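Ferulic acid esterase, AmCE1/Fae1A (Anaeromyces mucronatus, PDB 5CXX) probably hydrolyses feruloyl esters, releasing ferulic acid, which it binds in a pocket of its alpha/beta-hydrolase fold. Local coordinates at residues Y167-P181 / E204-C218. Sequence-based numbering, arbitrary orientation.
Sequences YMRSDLIGYVGAFAP and EFRAEIQPIVSLIDC
The hydroxyl of Y167 takes a hydrogen bond from S214 OG (2.8 Å to Y167 OH) and donates to a water, which in turn donates to Q210 OE1. Nearby, in the modelled conformer of S170, OG reaches I209 O at 2.6 Å, a tentative bond because the serine has a second conformer. S214 belongs to a strand of the alpha/beta-hydrolase sheet, where 175-179 and 213-218 run parallel, their axes 4.7 Å apart, with V176 N hydrogen-bonded to V213 O and L215 N to V176 O, the pattern repeating through A178 and D217 to A180. G174 O starts it, gripped by I212 N at 2.7 Å and weakly by V213 N. A chi1 of -84° sets CG of Y167 beside its backbone N, and the ring comes to lie between P211, whose CG is over one face, and F205, which turns an edge to the opposite face in a T-shaped pair, planes at 77°. A leucine in place of Y167 would probably leave S214 OG and the water without their shared mate and F205 without a face to pack on. On the other side of the sheet, I212 CB sits over the Y175 ring while V213 CG2 meets its edge, 3.6 Å from Y175 CD2.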
ATOM      1  N   TYR A 167       7.636  -7.901  -3.223  1.00 18.00           N
ATOM      2  CA  TYR A 167       8.414  -8.805  -4.062  1.00 20.61           C
ATOM      3  C   TYR A 167       9.552  -9.437  -3.256  1.00 22.81           C
ATOM      4  O   TYR A 167       9.809 -10.671  -3.458  1.00 26.63           O
ATOM      5  CB  TYR A 167       8.953  -8.097  -5.335  1.00 21.47           C
ATOM      6  CG  TYR A 167       7.865  -8.108  -6.386  1.00 20.92           C
ATOM      7  CD1 TYR A 167       6.902  -7.091  -6.405  1.00 19.62           C
ATOM      8  CD2 TYR A 167       7.806  -9.129  -7.343  1.00 23.36           C
ATOM      9  CE1 TYR A 167       5.864  -7.106  -7.348  1.00 19.64           C
ATOM     10  CE2 TYR A 167       6.757  -9.188  -8.289  1.00 23.83           C
ATOM     11  CZ  TYR A 167       5.800  -8.147  -8.280  1.00 20.68           C
ATOM     12  OH  TYR A 167       4.774  -8.247  -9.210  1.00 23.39           O
ATOM     13  N   MET A 168      10.176  -8.709  -2.328  1.00 19.01           N
ATOM     14  CA  MET A 168      11.291  -9.361  -1.618  1.00 19.41           C
ATOM     15  C   MET A 168      10.760 -10.379  -0.616  1.00 20.38           C
ATOM     16  O   MET A 168      11.500 -11.358  -0.333  1.00 22.85           O
ATOM     17  CB  MET A 168      12.167  -8.359  -0.870  1.00 24.46           C
ATOM     18  CG  MET A 168      12.927  -7.371  -1.840  1.00 28.50           C
ATOM     19  SD  MET A 168      13.992  -8.159  -3.135  1.00 31.81           S
ATOM     20  CE  MET A 168      12.879  -8.348  -4.526  1.00 31.27           C
ATOM     21  N   ARG A 169       9.542 -10.142  -0.101  1.00 17.83           N
ATOM     22  CA  ARG A 169       8.944 -11.056   0.886  1.00 15.64           C
ATOM     23  C   ARG A 169       7.538 -11.435   0.431  1.00 17.93           C
ATOM     24  O   ARG A 169       6.545 -11.366   1.216  1.00 18.21           O
ATOM     25  CB  ARG A 169       8.950 -10.422   2.290  1.00 16.82           C
ATOM     26  CG  ARG A 169      10.340 -10.334   2.952  1.00 19.19           C
ATOM     27  CD  ARG A 169      11.106 -11.696   3.041  1.00 17.11           C
ATOM     28  NE  ARG A 169      10.295 -12.723   3.728  1.00 17.52           N
ATOM     29  CZ  ARG A 169      10.392 -12.957   5.023  1.00 18.19           C
ATOM     30  NH1 ARG A 169      11.174 -12.192   5.838  1.00 20.49           N
ATOM     31  NH2 ARG A 169       9.677 -13.964   5.579  1.00 19.62           N
ATOM     32  N   SER A 170       7.490 -11.941  -0.797  1.00 18.09           N
ATOM     33  CA  SER A 170       6.241 -12.414  -1.372  0.77 17.83           C
ATOM     34  C   SER A 170       5.704 -13.627  -0.611  1.00 18.70           C
ATOM     35  O   SER A 170       4.542 -13.985  -0.744  1.00 21.20           O
ATOM     36  CB  SER A 170       6.438 -12.774  -2.847  0.77 19.71           C
ATOM     37  OG  SER A 170       7.384 -13.834  -3.001  0.77 20.24           O
ATOM     38  N   ASP A 171       6.576 -14.278   0.159  1.00 17.24           N
ATOM     39  CA  ASP A 171       6.078 -15.376   1.022  1.00 17.73           C
ATOM     40  C   ASP A 171       5.129 -14.893   2.117  1.00 17.61           C
ATOM     41  O   ASP A 171       4.312 -15.713   2.603  1.00 19.13           O
ATOM     42  CB  ASP A 171       7.257 -16.156   1.636  1.00 18.52           C
ATOM     43  CG  ASP A 171       8.085 -15.333   2.620  1.00 18.29           C
ATOM     44  OD1 ASP A 171       8.472 -14.215   2.252  1.00 19.26           O
ATOM     45  OD2 ASP A 171       8.442 -15.885   3.667  1.00 19.06           O
ATOM     46  N   LEU A 172       5.239 -13.607   2.527  1.00 16.88           N
ATOM     47  CA  LEU A 172       4.364 -13.047   3.565  1.00 16.89           C
ATOM     48  C   LEU A 172       3.170 -12.282   2.996  1.00 19.32           C
ATOM     49  O   LEU A 172       2.116 -12.176   3.686  1.00 21.42           O
ATOM     50  CB  LEU A 172       5.222 -12.092   4.440  1.00 16.64           C
ATOM     51  CG  LEU A 172       6.385 -12.765   5.157  1.00 17.37           C
ATOM     52  CD1 LEU A 172       6.970 -11.683   6.097  1.00 18.54           C
ATOM     53  CD2 LEU A 172       6.020 -13.969   6.009  1.00 19.27           C
ATOM     54  N   ILE A 173       3.348 -11.698   1.799  1.00 18.66           N
ATOM     55  CA  ILE A 173       2.401 -10.744   1.229  1.00 19.33           C
ATOM     56  C   ILE A 173       1.753 -11.374  -0.001  1.00 21.85           C
ATOM     57  O   ILE A 173       2.439 -11.564  -1.033  1.00 20.22           O
ATOM     58  CB  ILE A 173       3.104  -9.455   0.791  1.00 18.92           C
ATOM     59  CG1 ILE A 173       3.992  -8.784   1.908  1.00 20.76           C
ATOM     60  CG2 ILE A 173       2.069  -8.446   0.279  1.00 21.35           C
ATOM     61  CD1 ILE A 173       3.202  -8.483   3.189  1.00 19.73           C
ATOM     62  N   GLY A 174       0.459 -11.647   0.072  1.00 20.10           N
ATOM     63  CA  GLY A 174      -0.245 -12.292  -1.064  1.00 20.37           C
ATOM     64  C   GLY A 174      -0.642 -11.262  -2.134  1.00 22.07           C
ATOM     65  O   GLY A 174      -0.712 -11.601  -3.309  1.00 21.62           O
ATOM     66  N   TYR A 175      -0.936 -10.007  -1.756  1.00 20.38           N
ATOM     67  CA  TYR A 175      -1.549  -9.026  -2.658  1.00 18.57           C
ATOM     68  C   TYR A 175      -0.772  -7.732  -2.524  1.00 19.15           C
ATOM     69  O   TYR A 175      -0.632  -7.238  -1.379  1.00 18.79           O
ATOM     70  CB  TYR A 175      -3.053  -8.758  -2.295  1.00 18.80           C
ATOM     71  CG  TYR A 175      -3.864 -10.015  -2.286  1.00 21.31           C
ATOM     72  CD1 TYR A 175      -3.863 -10.865  -1.156  1.00 20.62           C
ATOM     73  CD2 TYR A 175      -4.603 -10.397  -3.418  1.00 21.58           C
ATOM     74  CE1 TYR A 175      -4.586 -12.033  -1.179  1.00 23.08           C
ATOM     75  CE2 TYR A 175      -5.322 -11.556  -3.419  1.00 22.59           C
ATOM     76  CZ  TYR A 175      -5.319 -12.365  -2.311  1.00 25.58           C
ATOM     77  OH  TYR A 175      -6.125 -13.504  -2.492  1.00 31.04           O
ATOM     78  N   VAL A 176      -0.278  -7.171  -3.627  1.00 17.08           N
ATOM     79  CA  VAL A 176       0.538  -5.975  -3.631  0.75 16.27           C
ATOM     80  C   VAL A 176      -0.103  -4.914  -4.504  1.00 18.00           C
ATOM     81  O   VAL A 176      -0.409  -5.192  -5.662  1.00 19.63           O
ATOM     82  CB  VAL A 176       1.976  -6.247  -4.163  0.75 22.73           C
ATOM     83  CG1 VAL A 176       2.884  -5.006  -4.019  0.75 22.22           C
ATOM     84  CG2 VAL A 176       2.521  -7.527  -3.522  0.75 25.47           C
ATOM     85  N   GLY A 177      -0.275  -3.693  -3.974  1.00 17.83           N
ATOM     86  CA  GLY A 177      -0.896  -2.618  -4.722  1.00 18.83           C
ATOM     87  C   GLY A 177      -0.021  -1.393  -4.666  1.00 19.52           C
ATOM     88  O   GLY A 177       0.368  -0.899  -3.603  1.00 19.37           O
ATOM     89  N   ALA A 178       0.265  -0.820  -5.824  1.00 15.64           N
ATOM     90  CA  ALA A 178       1.201   0.289  -5.872  1.00 15.74           C
ATOM     91  C   ALA A 178       0.559   1.427  -6.646  1.00 16.67           C
ATOM     92  O   ALA A 178       0.447   1.329  -7.894  1.00 17.00           O
ATOM     93  CB  ALA A 178       2.543  -0.133  -6.555  1.00 17.97           C
ATOM     94  N   PHE A 179       0.141   2.496  -5.960  1.00 16.92           N
ATOM     95  CA  PHE A 179      -0.535   3.607  -6.639  1.00 16.35           C
ATOM     96  C   PHE A 179       0.461   4.729  -6.800  1.00 16.57           C
ATOM     97  O   PHE A 179       0.882   5.342  -5.809  1.00 17.24           O
ATOM     98  CB  PHE A 179      -1.794   4.047  -5.830  1.00 17.24           C
ATOM     99  CG  PHE A 179      -2.596   2.868  -5.274  1.00 15.73           C
ATOM    100  CD1 PHE A 179      -2.748   1.688  -6.008  1.00 16.41           C
ATOM    101  CD2 PHE A 179      -3.133   2.941  -3.958  1.00 17.04           C
ATOM    102  CE1 PHE A 179      -3.395   0.595  -5.480  1.00 16.53           C
ATOM    103  CE2 PHE A 179      -3.830   1.844  -3.432  1.00 18.20           C
ATOM    104  CZ  PHE A 179      -3.961   0.652  -4.181  1.00 16.58           C
ATOM    105  N   ALA A 180       0.899   4.919  -8.048  1.00 16.65           N
ATOM    106  CA  ALA A 180       1.898   5.940  -8.423  1.00 16.50           C
ATOM    107  C   ALA A 180       3.203   5.769  -7.655  1.00 17.20           C
ATOM    108  O   ALA A 180       3.681   6.731  -7.030  1.00 18.21           O
ATOM    109  CB  ALA A 180       1.345   7.375  -8.244  1.00 19.03           C
ATOM    110  N   PRO A 181       3.837   4.600  -7.741  1.00 17.00           N
ATOM    111  CA  PRO A 181       5.083   4.382  -6.986  1.00 17.56           C
ATOM    112  C   PRO A 181       6.259   5.299  -7.393  1.00 20.93           C
ATOM    113  O   PRO A 181       6.475   5.656  -8.547  1.00 19.88           O
ATOM    114  CB  PRO A 181       5.424   2.898  -7.301  1.00 16.68           C
ATOM    115  CG  PRO A 181       4.807   2.632  -8.690  1.00 17.93           C
ATOM    116  CD  PRO A 181       3.444   3.388  -8.512  1.00 18.79           C
ATOM    117  N   GLU A 204      16.755  -8.237 -10.433  1.00 20.84           N
ATOM    118  CA  GLU A 204      16.380  -8.727  -9.103  1.00 21.06           C
ATOM    119  C   GLU A 204      14.954  -8.370  -8.734  1.00 23.12           C
ATOM    120  O   GLU A 204      14.474  -8.816  -7.670  1.00 24.28           O
ATOM    121  CB  GLU A 204      17.319  -8.165  -8.041  1.00 21.58           C
ATOM    122  CG  GLU A 204      18.681  -8.855  -8.108  1.00 23.07           C
ATOM    123  CD  GLU A 204      19.825  -8.033  -7.467  1.00 24.81           C
ATOM    124  OE1 GLU A 204      19.573  -6.960  -6.857  1.00 24.95           O
ATOM    125  OE2 GLU A 204      20.963  -8.488  -7.626  1.00 27.04           O
ATOM    126  N   PHE A 205      14.268  -7.580  -9.574  1.00 21.97           N
ATOM    127  CA  PHE A 205      12.903  -7.106  -9.210  1.00 21.88           C
ATOM    128  C   PHE A 205      11.927  -8.212  -9.645  1.00 20.37           C
ATOM    129  O   PHE A 205      11.333  -8.169 -10.741  1.00 22.81           O
ATOM    130  CB  PHE A 205      12.628  -5.775  -9.891  1.00 19.84           C
ATOM    131  CG  PHE A 205      11.378  -5.071  -9.417  1.00 20.27           C
ATOM    132  CD1 PHE A 205      10.643  -5.522  -8.331  1.00 19.67           C
ATOM    133  CD2 PHE A 205      11.001  -3.917 -10.071  1.00 21.85           C
ATOM    134  CE1 PHE A 205       9.499  -4.784  -7.920  1.00 21.31           C
ATOM    135  CE2 PHE A 205       9.874  -3.174  -9.665  1.00 23.36           C
ATOM    136  CZ  PHE A 205       9.113  -3.649  -8.589  1.00 20.50           C
ATOM    137  N   ARG A 206      11.830  -9.247  -8.818  1.00 23.09           N
ATOM    138  CA  ARG A 206      11.068 -10.471  -9.122  1.00 21.47           C
ATOM    139  C   ARG A 206      10.884 -11.233  -7.790  1.00 23.10           C
ATOM    140  O   ARG A 206      11.535 -10.915  -6.775  1.00 22.52           O
ATOM    141  CB  ARG A 206      11.785 -11.337 -10.175  1.00 23.50           C
ATOM    142  CG  ARG A 206      13.160 -11.817  -9.702  1.00 25.27           C
ATOM    143  CD  ARG A 206      13.780 -12.831 -10.638  1.00 28.26           C
ATOM    144  NE  ARG A 206      14.003 -12.321 -11.968  1.00 30.28           N
ATOM    145  CZ  ARG A 206      13.402 -12.817 -13.063  1.00 29.98           C
ATOM    146  NH1 ARG A 206      12.477 -13.781 -12.946  1.00 31.47           N
ATOM    147  NH2 ARG A 206      13.696 -12.329 -14.252  1.00 37.40           N
ATOM    148  N   ALA A 207      10.030 -12.235  -7.794  1.00 24.07           N
ATOM    149  CA  ALA A 207       9.750 -13.025  -6.595  1.00 24.77           C
ATOM    150  C   ALA A 207       9.837 -14.463  -6.968  1.00 28.14           C
ATOM    151  O   ALA A 207       9.449 -14.823  -8.080  1.00 30.78           O
ATOM    152  CB  ALA A 207       8.373 -12.722  -6.126  1.00 25.81           C
ATOM    153  N   GLU A 208      10.285 -15.294  -6.047  1.00 35.98           N
ATOM    154  CA  GLU A 208      10.225 -16.707  -6.315  1.00 38.00           C
ATOM    155  C   GLU A 208       8.751 -17.119  -6.270  1.00 39.86           C
ATOM    156  O   GLU A 208       8.252 -17.457  -7.361  1.00 45.19           O
ATOM    157  CB  GLU A 208      11.097 -17.482  -5.342  1.00 40.14           C
ATOM    158  CG  GLU A 208      11.583 -18.755  -5.923  1.00 33.34           C
ATOM    159  CD  GLU A 208      12.663 -19.370  -5.088  1.00 28.90           C
ATOM    160  OE1 GLU A 208      13.291 -18.646  -4.273  1.00 33.48           O
ATOM    161  OE2 GLU A 208      12.901 -20.563  -5.191  1.00 29.44           O
ATOM    162  N   ILE A 209       8.051 -17.057  -5.107  1.00 31.33           N
ATOM    163  CA  ILE A 209       6.577 -17.305  -5.070  1.00 26.76           C
ATOM    164  C   ILE A 209       5.835 -16.059  -5.535  1.00 25.28           C
ATOM    165  O   ILE A 209       6.071 -14.966  -4.996  1.00 26.80           O
ATOM    166  CB  ILE A 209       6.044 -17.826  -3.672  1.00 25.28           C
ATOM    167  CG1 ILE A 209       4.499 -18.042  -3.722  1.00 27.73           C
ATOM    168  CG2 ILE A 209       6.443 -16.926  -2.506  1.00 26.92           C
ATOM    169  CD1 ILE A 209       3.981 -18.956  -2.474  1.00 26.74           C
ATOM    170  N   GLN A 210       5.008 -16.184  -6.586  1.00 26.54           N
ATOM    171  CA  GLN A 210       4.412 -14.992  -7.225  1.00 27.91           C
ATOM    172  C   GLN A 210       3.358 -14.356  -6.334  1.00 23.72           C
ATOM    173  O   GLN A 210       2.562 -15.087  -5.729  1.00 25.90           O
ATOM    174  CB  GLN A 210       3.740 -15.369  -8.561  1.00 31.29           C
ATOM    175  CG  GLN A 210       4.767 -15.581  -9.669  1.00 33.53           C
ATOM    176  CD  GLN A 210       5.578 -14.311  -9.951  1.00 31.36           C
ATOM    177  OE1 GLN A 210       5.075 -13.369 -10.567  1.00 34.75           O
ATOM    178  NE2 GLN A 210       6.817 -14.284  -9.477  1.00 32.30           N
ATOM    179  N   PRO A 211       3.297 -13.008  -6.293  1.00 24.10           N
ATOM    180  CA  PRO A 211       2.085 -12.419  -5.700  1.00 23.15           C
ATOM    181  C   PRO A 211       0.821 -13.017  -6.273  1.00 24.14           C
ATOM    182  O   PRO A 211       0.726 -13.342  -7.497  1.00 25.63           O
ATOM    183  CB  PRO A 211       2.188 -10.944  -6.127  1.00 23.25           C
ATOM    184  CG  PRO A 211       3.638 -10.672  -6.258  1.00 22.90           C
ATOM    185  CD  PRO A 211       4.126 -11.971  -6.929  1.00 25.29           C
ATOM    186  N   ILE A 212      -0.204 -13.189  -5.440  1.00 22.37           N
ATOM    187  CA  ILE A 212      -1.499 -13.615  -5.936  1.00 22.54           C
ATOM    188  C   ILE A 212      -2.075 -12.526  -6.875  1.00 24.29           C
ATOM    189  O   ILE A 212      -2.642 -12.822  -7.928  1.00 25.20           O
ATOM    190  CB  ILE A 212      -2.478 -13.913  -4.771  1.00 23.97           C
ATOM    191  CG1 ILE A 212      -1.836 -14.984  -3.855  1.00 25.29           C
ATOM    192  CG2 ILE A 212      -3.874 -14.332  -5.274  1.00 24.96           C
ATOM    193  CD1 ILE A 212      -2.591 -15.202  -2.488  1.00 27.47           C
ATOM    194  N   VAL A 213      -1.929 -11.271  -6.452  1.00 23.19           N
ATOM    195  CA  VAL A 213      -2.264 -10.106  -7.285  1.00 20.70           C
ATOM    196  C   VAL A 213      -1.141  -9.082  -7.089  1.00 23.85           C
ATOM    197  O   VAL A 213      -0.690  -8.827  -5.930  1.00 22.41           O
ATOM    198  CB  VAL A 213      -3.614  -9.472  -6.885  1.00 24.56           C
ATOM    199  CG1 VAL A 213      -3.858  -8.197  -7.698  1.00 28.77           C
ATOM    200  CG2 VAL A 213      -4.759 -10.434  -7.058  1.00 25.17           C
ATOM    201  N   SER A 214      -0.638  -8.487  -8.179  1.00 19.04           N
ATOM    202  CA  SER A 214       0.304  -7.359  -8.143  1.00 19.08           C
ATOM    203  C   SER A 214      -0.323  -6.316  -9.026  1.00 19.44           C
ATOM    204  O   SER A 214      -0.668  -6.633 -10.168  1.00 22.13           O
ATOM    205  CB  SER A 214       1.682  -7.798  -8.670  1.00 20.18           C
ATOM    206  OG  SER A 214       2.473  -6.645  -8.800  1.00 21.19           O
ATOM    207  N   LEU A 215      -0.582  -5.108  -8.500  1.00 18.77           N
ATOM    208  CA  LEU A 215      -1.284  -4.104  -9.309  1.00 18.19           C
ATOM    209  C   LEU A 215      -0.563  -2.810  -9.189  1.00 20.57           C
ATOM    210  O   LEU A 215      -0.241  -2.398  -8.067  1.00 19.86           O
ATOM    211  CB  LEU A 215      -2.724  -3.934  -8.832  1.00 19.89           C
ATOM    212  CG  LEU A 215      -3.619  -2.876  -9.519  1.00 20.57           C
ATOM    213  CD1 LEU A 215      -5.112  -3.299  -9.489  1.00 21.46           C
ATOM    214  CD2 LEU A 215      -3.445  -1.422  -8.925  1.00 20.98           C
ATOM    215  N   ILE A 216      -0.385  -2.116 -10.309  1.00 18.15           N
ATOM    216  CA  ILE A 216       0.303  -0.834 -10.326  1.00 17.28           C
ATOM    217  C   ILE A 216      -0.536   0.124 -11.164  1.00 18.41           C
ATOM    218  O   ILE A 216      -1.015  -0.254 -12.256  1.00 18.18           O
ATOM    219  CB  ILE A 216       1.689  -0.933 -10.992  1.00 19.16           C
ATOM    220  CG1 ILE A 216       2.560  -1.932 -10.284  1.00 21.14           C
ATOM    221  CG2 ILE A 216       2.360   0.464 -10.991  1.00 18.71           C
ATOM    222  CD1 ILE A 216       3.935  -2.127 -11.031  1.00 22.10           C
ATOM    223  N   ASP A 217      -0.745   1.362 -10.653  1.00 18.47           N
ATOM    224  CA  ASP A 217      -1.339   2.396 -11.515  1.00 18.64           C
ATOM    225  C   ASP A 217      -0.603   3.700 -11.381  1.00 18.46           C
ATOM    226  O   ASP A 217       0.337   3.841 -10.555  1.00 18.07           O
ATOM    227  CB  ASP A 217      -2.892   2.588 -11.294  1.00 18.00           C
ATOM    228  CG  ASP A 217      -3.265   3.557 -10.124  1.00 20.28           C
ATOM    229  OD1 ASP A 217      -2.515   3.642  -9.159  1.00 20.88           O
ATOM    230  OD2 ASP A 217      -4.331   4.227 -10.224  1.00 18.24           O
ATOM    231  N   CYS A 218      -0.996   4.630 -12.234  1.00 18.22           N
ATOM    232  CA  CYS A 218      -0.444   5.988 -12.178  1.00 18.11           C
ATOM    233  C   CYS A 218      -1.274   6.895 -13.057  1.00 18.15           C
ATOM    234  O   CYS A 218      -1.776   6.442 -14.095  1.00 19.42           O
ATOM    235  CB  CYS A 218       1.031   6.014 -12.675  1.00 18.90           C
ATOM    236  SG  CYS A 218       1.901   7.586 -12.296  1.00 20.41           S
TER
HETATM  237  O   HOH W   1       4.232 -10.766 -10.075  1.00 24.81           O